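Local coordinates for DnaJ homolog subfamily C member 27-A (Xenopus laevis, PDB 6JMG), which binds GTP and is thought to act as a small GTPase of the Rab family, possibly in regulation of the MEK/ERK pathway, at residues A[51-56]-A[68-73]; A[20-25]-A[84-89]. All blocks are in the same frame, centred on the assembly; numbering follows the deposited sequence.

Contact 1: A[51-56]-A[68-73]; sequences IDYGVT and NIFDMA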
loop_
_atom_site.group_PDB
_atom_site.type_symbol
_atom_site.label_atom_id
_atom_site.label_comp_id
_atom_site.label_asym_id
_atom_site.label_seq_id
_atom_site.Cartn_x
_atom_site.Cartn_y
_atom_site.Cartn_z
ATOM N N ILE A 51 -6.922 15.436 13.667
ATOM C CA ILE A 51 -5.925 14.394 13.876
ATOM C C ILE A 51 -5.650 14.272 15.375
ATOM O O ILE A 51 -5.553 15.272 16.091
ATOM C CB ILE A 51 -4.659 14.707 13.038
ATOM C CG1 ILE A 51 -3.632 13.590 13.127
ATOM C CG2 ILE A 51 -4.081 16.032 13.420
ATOM C CD1 ILE A 51 -3.774 12.596 11.992
ATOM N N ASP A 52 -5.561 13.033 15.855
ATOM C CA ASP A 52 -5.215 12.745 17.241
ATOM C C ASP A 52 -3.926 11.949 17.258
ATOM O O ASP A 52 -3.804 10.944 16.555
ATOM C CB ASP A 52 -6.299 11.967 17.968
ATOM C CG ASP A 52 -7.152 12.840 18.833
ATOM O OD1 ASP A 52 -7.204 14.063 18.579
ATOM O OD2 ASP A 52 -7.778 12.304 19.770
ATOM N N TYR A 53 -2.951 12.447 18.003
ATOM C CA TYR A 53 -1.633 11.854 18.075
ATOM C C TYR A 53 -1.452 11.199 19.425
ATOM O O TYR A 53 -1.797 11.777 20.461
ATOM C CB TYR A 53 -0.531 12.899 17.869
ATOM C CG TYR A 53 0.856 12.366 18.136
ATOM C CD1 TYR A 53 1.463 11.484 17.255
ATOM C CD2 TYR A 53 1.550 12.719 19.292
ATOM C CE1 TYR A 53 2.748 10.986 17.506
ATOM C CE2 TYR A 53 2.826 12.225 19.552
ATOM C CZ TYR A 53 3.415 11.367 18.663
ATOM O OH TYR A 53 4.665 10.873 18.924
ATOM N N GLY A 54 -0.861 10.015 19.409
ATOM C CA GLY A 54 -0.567 9.319 20.640
ATOM C C GLY A 54 0.555 8.336 20.410
ATOM O O GLY A 54 0.893 7.995 19.275
ATOM N N VAL A 55 1.155 7.927 21.510
ATOM C CA VAL A 55 2.198 6.921 21.489
ATOM C C VAL A 55 1.733 5.750 22.331
ATOM O O VAL A 55 1.215 5.937 23.439
ATOM C CB VAL A 55 3.531 7.497 21.993
ATOM C CG1 VAL A 55 4.564 6.387 22.180
ATOM C CG2 VAL A 55 4.020 8.552 20.984
ATOM N N THR A 56 1.901 4.550 21.794
ATOM C CA THR A 56 1.669 3.325 22.535
ATOM C C THR A 56 2.916 2.459 22.415
ATOM O O THR A 56 3.785 2.692 21.569
ATOM C CB THR A 56 0.422 2.594 22.018
ATOM O OG1 THR A 56 0.174 1.433 22.824
ATOM C CG2 THR A 56 0.608 2.181 20.574
ATOM N N ASN A 68 4.002 5.381 17.036
ATOM C CA ASN A 68 3.415 6.702 16.895
ATOM C C ASN A 68 2.137 6.587 16.082
ATOM O O ASN A 68 2.180 6.251 14.894
ATOM C CB ASN A 68 4.388 7.659 16.212
ATOM C CG ASN A 68 5.640 7.896 17.026
ATOM O OD1 ASN A 68 5.646 8.694 17.966
ATOM N ND2 ASN A 68 6.706 7.196 16.676
ATOM N N ILE A 69 1.008 6.889 16.704
ATOM C CA ILE A 69 -0.289 6.762 16.064
ATOM C C ILE A 69 -0.803 8.154 15.726
ATOM O O ILE A 69 -0.828 9.038 16.589
ATOM C CB ILE A 69 -1.279 5.992 16.959
ATOM C CG1 ILE A 69 -0.750 4.577 17.235
ATOM C CG2 ILE A 69 -2.629 5.866 16.278
ATOM C CD1 ILE A 69 -1.698 3.675 18.081
ATOM N N PHE A 70 -1.168 8.352 14.461
ATOM C CA PHE A 70 -1.828 9.557 13.966
ATOM C C PHE A 70 -3.210 9.101 13.533
ATOM O O PHE A 70 -3.423 8.707 12.383
ATOM C CB PHE A 70 -1.050 10.207 12.803
ATOM C CG PHE A 70 0.317 10.677 13.194
ATOM C CD1 PHE A 70 1.326 9.761 13.484
ATOM C CD2 PHE A 70 0.599 12.032 13.286
ATOM C CE1 PHE A 70 2.596 10.191 13.858
ATOM C CE2 PHE A 70 1.853 12.467 13.644
ATOM C CZ PHE A 70 2.855 11.544 13.936
ATOM N N ASP A 71 -4.149 9.170 14.464
ATOM C CA ASP A 71 -5.528 8.789 14.209
ATOM C C ASP A 71 -6.171 9.935 13.448
ATOM O O ASP A 71 -6.295 11.037 13.994
ATOM C CB ASP A 71 -6.218 8.501 15.540
ATOM C CG ASP A 71 -7.710 8.266 15.401
ATOM O OD1 ASP A 71 -8.184 7.935 14.301
ATOM O OD2 ASP A 71 -8.416 8.423 16.412
ATOM N N MET A 72 -6.537 9.702 12.178
ATOM C CA MET A 72 -6.988 10.798 11.324
ATOM C C MET A 72 -8.501 10.939 11.372
ATOM O O MET A 72 -9.234 9.965 11.555
ATOM C CB MET A 72 -6.563 10.610 9.853
ATOM C CG MET A 72 -5.063 10.311 9.580
ATOM S SD MET A 72 -4.527 10.485 7.835
ATOM C CE MET A 72 -5.679 9.527 6.977
ATOM N N ALA A 73 -8.958 12.165 11.145
ATOM C CA ALA A 73 -10.378 12.462 11.063
ATOM C C ALA A 73 -10.871 12.135 9.663
ATOM O O ALA A 73 -10.204 12.440 8.671
ATOM C CB ALA A 73 -10.614 13.931 11.391
#
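The antiparallel beta hairpin at the edge of the Ras-type sheet, strands 51-60 and 63-72, is joined here by D52 facing D71 and G54 facing I69, the two hydrogen-bonded pairs. D52 N donates to D71 O at 2.8 Å, and I69 N to G54 O at 2.8 Å; D71 N to D52 O and G54 N to I69 O complete the set. On the face that carries Y53, F70 and N68, the Y53 hydroxyl is the donor to the amide: OH lies 2.6 Å from N68 OD1, the ring and amide planes being 11° apart. With CG anti to the backbone N (chi1 171°), the Y53 ring runs alongside F70, and Y53 CD1 sits over one face of the F70 ring, toward the rim, 3.6 Å from F70 CZ; planes at 54° make the pair oblique. I51 CD1 touches both F70 CB (3.7 Å) and M72 CG (3.6 Å). The opposite face carries I69, packed on I33 and C37 of helix 29-38, and D71, whose carboxylate is hydrogen-bonded to S30. The D71 side chain lies about 4 Å from the magnesium ion at nearest atoms. The chemistry is thus divided by face: an apolar and aromatic row takes in the N68 amide, held by the Y53 hydroxyl, on one, while on the other two backbone bonds to D52 hold the main chain of an acid that borders the nucleotide site.

Contact 2: A[20-25]-A[84-89]; sequences ISMGNA and EFYKDT. With GTP (guanosine-5'-triphosphate), chain C.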
loop_
_atom_site.group_PDB
_atom_site.type_symbol
_atom_site.label_atom_id
_atom_site.label_comp_id
_atom_site.label_asym_id
_atom_site.label_seq_id
_atom_site.Cartn_x
_atom_site.Cartn_y
_atom_site.Cartn_z
ATOM N N ILE A 20 -0.995 5.223 10.901
ATOM C CA ILE A 20 -2.104 6.139 10.708
ATOM C C ILE A 20 -3.381 5.350 10.464
ATOM O O ILE A 20 -3.357 4.168 10.107
ATOM C CB ILE A 20 -1.847 7.114 9.555
ATOM C CG1 ILE A 20 -1.824 6.368 8.238
ATOM C CG2 ILE A 20 -0.530 7.865 9.768
ATOM C CD1 ILE A 20 -1.814 7.325 7.066
ATOM N N SER A 21 -4.508 6.033 10.638
ATOM C CA SER A 21 -5.830 5.478 10.364
ATOM C C SER A 21 -6.504 6.258 9.244
ATOM O O SER A 21 -6.456 7.491 9.217
ATOM C CB SER A 21 -6.705 5.551 11.613
ATOM O OG SER A 21 -6.946 6.920 11.932
ATOM N N MET A 22 -7.180 5.551 8.351
ATOM C CA MET A 22 -7.887 6.207 7.263
ATOM C C MET A 22 -9.252 5.546 7.104
ATOM O O MET A 22 -9.420 4.349 7.370
ATOM C CB MET A 22 -7.107 6.150 5.926
ATOM C CG MET A 22 -5.705 6.747 5.938
ATOM S SD MET A 22 -4.748 6.635 4.394
ATOM C CE MET A 22 -6.019 6.208 3.241
ATOM N N GLY A 23 -10.218 6.336 6.665
ATOM C CA GLY A 23 -11.563 5.868 6.392
ATOM C C GLY A 23 -12.585 6.927 6.774
ATOM O O GLY A 23 -12.306 7.877 7.513
ATOM N N ASN A 24 -13.805 6.748 6.271
ATOM C CA ASN A 24 -14.844 7.760 6.399
ATOM C C ASN A 24 -15.184 8.037 7.866
ATOM O O ASN A 24 -14.804 7.302 8.783
ATOM C CB ASN A 24 -16.086 7.324 5.624
ATOM C CG ASN A 24 -15.926 7.497 4.106
ATOM O OD1 ASN A 24 -14.849 7.827 3.615
ATOM N ND2 ASN A 24 -17.007 7.282 3.368
ATOM N N ALA A 25 -15.892 9.140 8.082
ATOM C CA ALA A 25 -16.324 9.484 9.430
ATOM C C ALA A 25 -17.298 8.443 9.979
ATOM O O ALA A 25 -18.053 7.812 9.230
ATOM C CB ALA A 25 -16.978 10.861 9.447
ATOM N N GLU A 84 -0.566 16.491 5.804
ATOM C CA GLU A 84 0.791 16.502 6.331
ATOM C C GLU A 84 1.234 15.154 6.890
ATOM O O GLU A 84 2.442 14.949 7.073
ATOM C CB GLU A 84 0.936 17.556 7.434
ATOM C CG GLU A 84 1.546 18.879 6.969
ATOM C CD GLU A 84 3.035 18.788 6.633
ATOM O OE1 GLU A 84 3.384 19.222 5.525
ATOM O OE2 GLU A 84 3.860 18.324 7.458
ATOM N N PHE A 85 0.317 14.226 7.182
ATOM C CA PHE A 85 0.730 13.097 8.001
ATOM C C PHE A 85 0.814 11.776 7.250
ATOM O O PHE A 85 1.043 10.740 7.881
ATOM C CB PHE A 85 -0.182 12.984 9.218
ATOM C CG PHE A 85 -0.215 14.227 10.040
ATOM C CD1 PHE A 85 0.821 14.519 10.924
ATOM C CD2 PHE A 85 -1.257 15.130 9.906
ATOM C CE1 PHE A 85 0.786 15.669 11.679
ATOM C CE2 PHE A 85 -1.292 16.283 10.652
ATOM C CZ PHE A 85 -0.275 16.567 11.524
ATOM N N TYR A 86 0.750 11.789 5.920
ATOM C CA TYR A 86 0.879 10.530 5.197
ATOM C C TYR A 86 2.341 10.106 5.035
ATOM O O TYR A 86 2.626 8.906 4.924
ATOM C CB TYR A 86 0.216 10.626 3.820
ATOM C CG TYR A 86 -1.299 10.689 3.792
ATOM C CD1 TYR A 86 -2.082 9.622 4.233
ATOM C CD2 TYR A 86 -1.950 11.796 3.264
ATOM C CE1 TYR A 86 -3.479 9.672 4.176
ATOM C CE2 TYR A 86 -3.343 11.856 3.203
ATOM C CZ TYR A 86 -4.098 10.797 3.657
ATOM O OH TYR A 86 -5.474 10.870 3.592
ATOM N N LYS A 87 3.277 11.051 5.004
ATOM C CA LYS A 87 4.657 10.694 4.703
ATOM C C LYS A 87 5.289 9.852 5.813
ATOM O O LYS A 87 4.963 9.979 6.995
ATOM C CB LYS A 87 5.505 11.941 4.452
ATOM C CG LYS A 87 5.078 13.189 5.209
ATOM C CD LYS A 87 5.946 14.403 4.825
ATOM C CE LYS A 87 5.702 15.594 5.750
ATOM N NZ LYS A 87 4.719 16.537 5.147
ATOM N N ASP A 88 6.235 9.008 5.412
ATOM C CA ASP A 88 7.024 8.177 6.323
ATOM C C ASP A 88 6.126 7.298 7.188
ATOM O O ASP A 88 6.296 7.183 8.396
ATOM C CB ASP A 88 7.952 9.051 7.175
ATOM C CG ASP A 88 8.755 8.249 8.180
ATOM O OD1 ASP A 88 9.453 7.290 7.769
ATOM O OD2 ASP A 88 8.659 8.564 9.388
ATOM N N THR A 89 5.173 6.643 6.547
ATOM C CA THR A 89 4.250 5.759 7.242
ATOM C C THR A 89 4.640 4.301 7.062
ATOM O O THR A 89 4.938 3.864 5.948
ATOM C CB THR A 89 2.840 5.988 6.725
ATOM O OG1 THR A 89 2.475 7.340 7.003
ATOM C CG2 THR A 89 1.864 5.028 7.387
HETATM P PG GTP C . -14.128 10.150 12.902
HETATM O O1G GTP C . -12.992 10.366 13.879
HETATM O O2G GTP C . -13.630 9.992 11.487
HETATM O O3G GTP C . -15.076 11.334 12.969
HETATM O O3B GTP C . -14.938 8.777 13.182
HETATM P PB GTP C . -14.232 7.411 13.661
HETATM O O1B GTP C . -13.826 6.564 12.485
HETATM O O2B GTP C . -13.035 7.602 14.563
HETATM O O3A GTP C . -15.439 6.640 14.396
HETATM P PA GTP C . -15.460 6.376 15.979
HETATM O O1A GTP C . -14.335 5.477 16.432
HETATM O O2A GTP C . -15.435 7.660 16.753
HETATM O "O5'" GTP C . -16.891 5.682 16.088
HETATM C "C5'" GTP C . -18.022 6.333 15.559
HETATM C "C4'" GTP C . -19.242 5.806 16.305
HETATM O "O4'" GTP C . -19.391 4.450 15.981
HETATM C "C3'" GTP C . -19.124 5.850 17.808
HETATM O "O3'" GTP C . -20.423 6.112 18.241
HETATM C "C2'" GTP C . -18.781 4.447 18.249
HETATM O "O2'" GTP C . -19.379 4.046 19.461
HETATM C "C1'" GTP C . -19.403 3.640 17.152
HETATM N N9 GTP C . -18.650 2.413 16.892
HETATM C C8 GTP C . -17.312 2.307 16.603
HETATM N N7 GTP C . -17.030 0.995 16.384
HETATM C C5 GTP C . -18.167 0.277 16.531
HETATM C C6 GTP C . -18.437 -1.078 16.417
HETATM O O6 GTP C . -17.546 -1.880 16.148
HETATM N N1 GTP C . -19.728 -1.529 16.594
HETATM C C2 GTP C . -20.741 -0.651 16.894
HETATM N N2 GTP C . -21.967 -1.124 17.075
HETATM N N3 GTP C . -20.471 0.702 17.010
HETATM C C4 GTP C . -19.202 1.155 16.837
#
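I20, on the strand that runs into the P-loop, points its CB toward the loop 84-89, and its branches divide the contact. CG2 reaches the loop backbone, 3.8 Å from F85 O. The other branch leaves CB with CG1 between the backbone N and the carbonyl carbon (chi1 67°), and CG1 meets T89 CG2 at 4.0 Å. At the tip, CD1 lies 3.7 Å from Y86 CD1, approaching the ring obliquely. Two residues along the strand, M22, with CG anti to the carbonyl carbon (chi1 -57°) and its chain extended at chi2, brings SD to the ring edge, near its plane: SD is 3.3 Å from Y86 CE1 and 4.6 Å from the ring centroid, 77° off the normal, a Met-aromatic contact. This packing is at the C-terminal end of the strand; downstream on the same segment, A25 CA comes 3.4 Å from GTP O2G. The loop is braced internally as well, because T89 OG1 donates to Y86 O at 2.6 Å from above the carbonyl plane. Beyond the pair, the Y86 hydroxyl is hydrogen-bonded to E113, and W110 and M114 of helix 107-117 touch its side chain. An alanine at I20 would remove CG1, CG2 and CD1, and is likely to leave a gap between the strand, T89 and the Y86 ring, with the ring less firmly held there. No hydrogen bond joins the two segments, so the match is one of shape: aliphatic carbon and sulfur against the tyrosine ring and a threonine methyl.

Contacts 1 and 2 meet at the boundary between strands 63-72 and 15-22, neighbours in the sheet, with their centres about 9 Å apart. S21 makes the polar junction: its OG is 2.8 Å from M72 N and 2.9 Å from D71 OD1, both probable hydrogen bonds. The apolar junction comes from F70 and F85, where F70 CD2 lies 3.4 Å from F85 CD1, and from packing of M72 on M22. Both segments of contact 1 fall in the sequence between the two segments of contact 2. Both strands lead to GTP: 20-25 includes the first residues of the P-loop, and A73, which follows strand 63-72, touches the nucleotide. S21 therefore ties together the two routes by which the sheet approaches the phosphates.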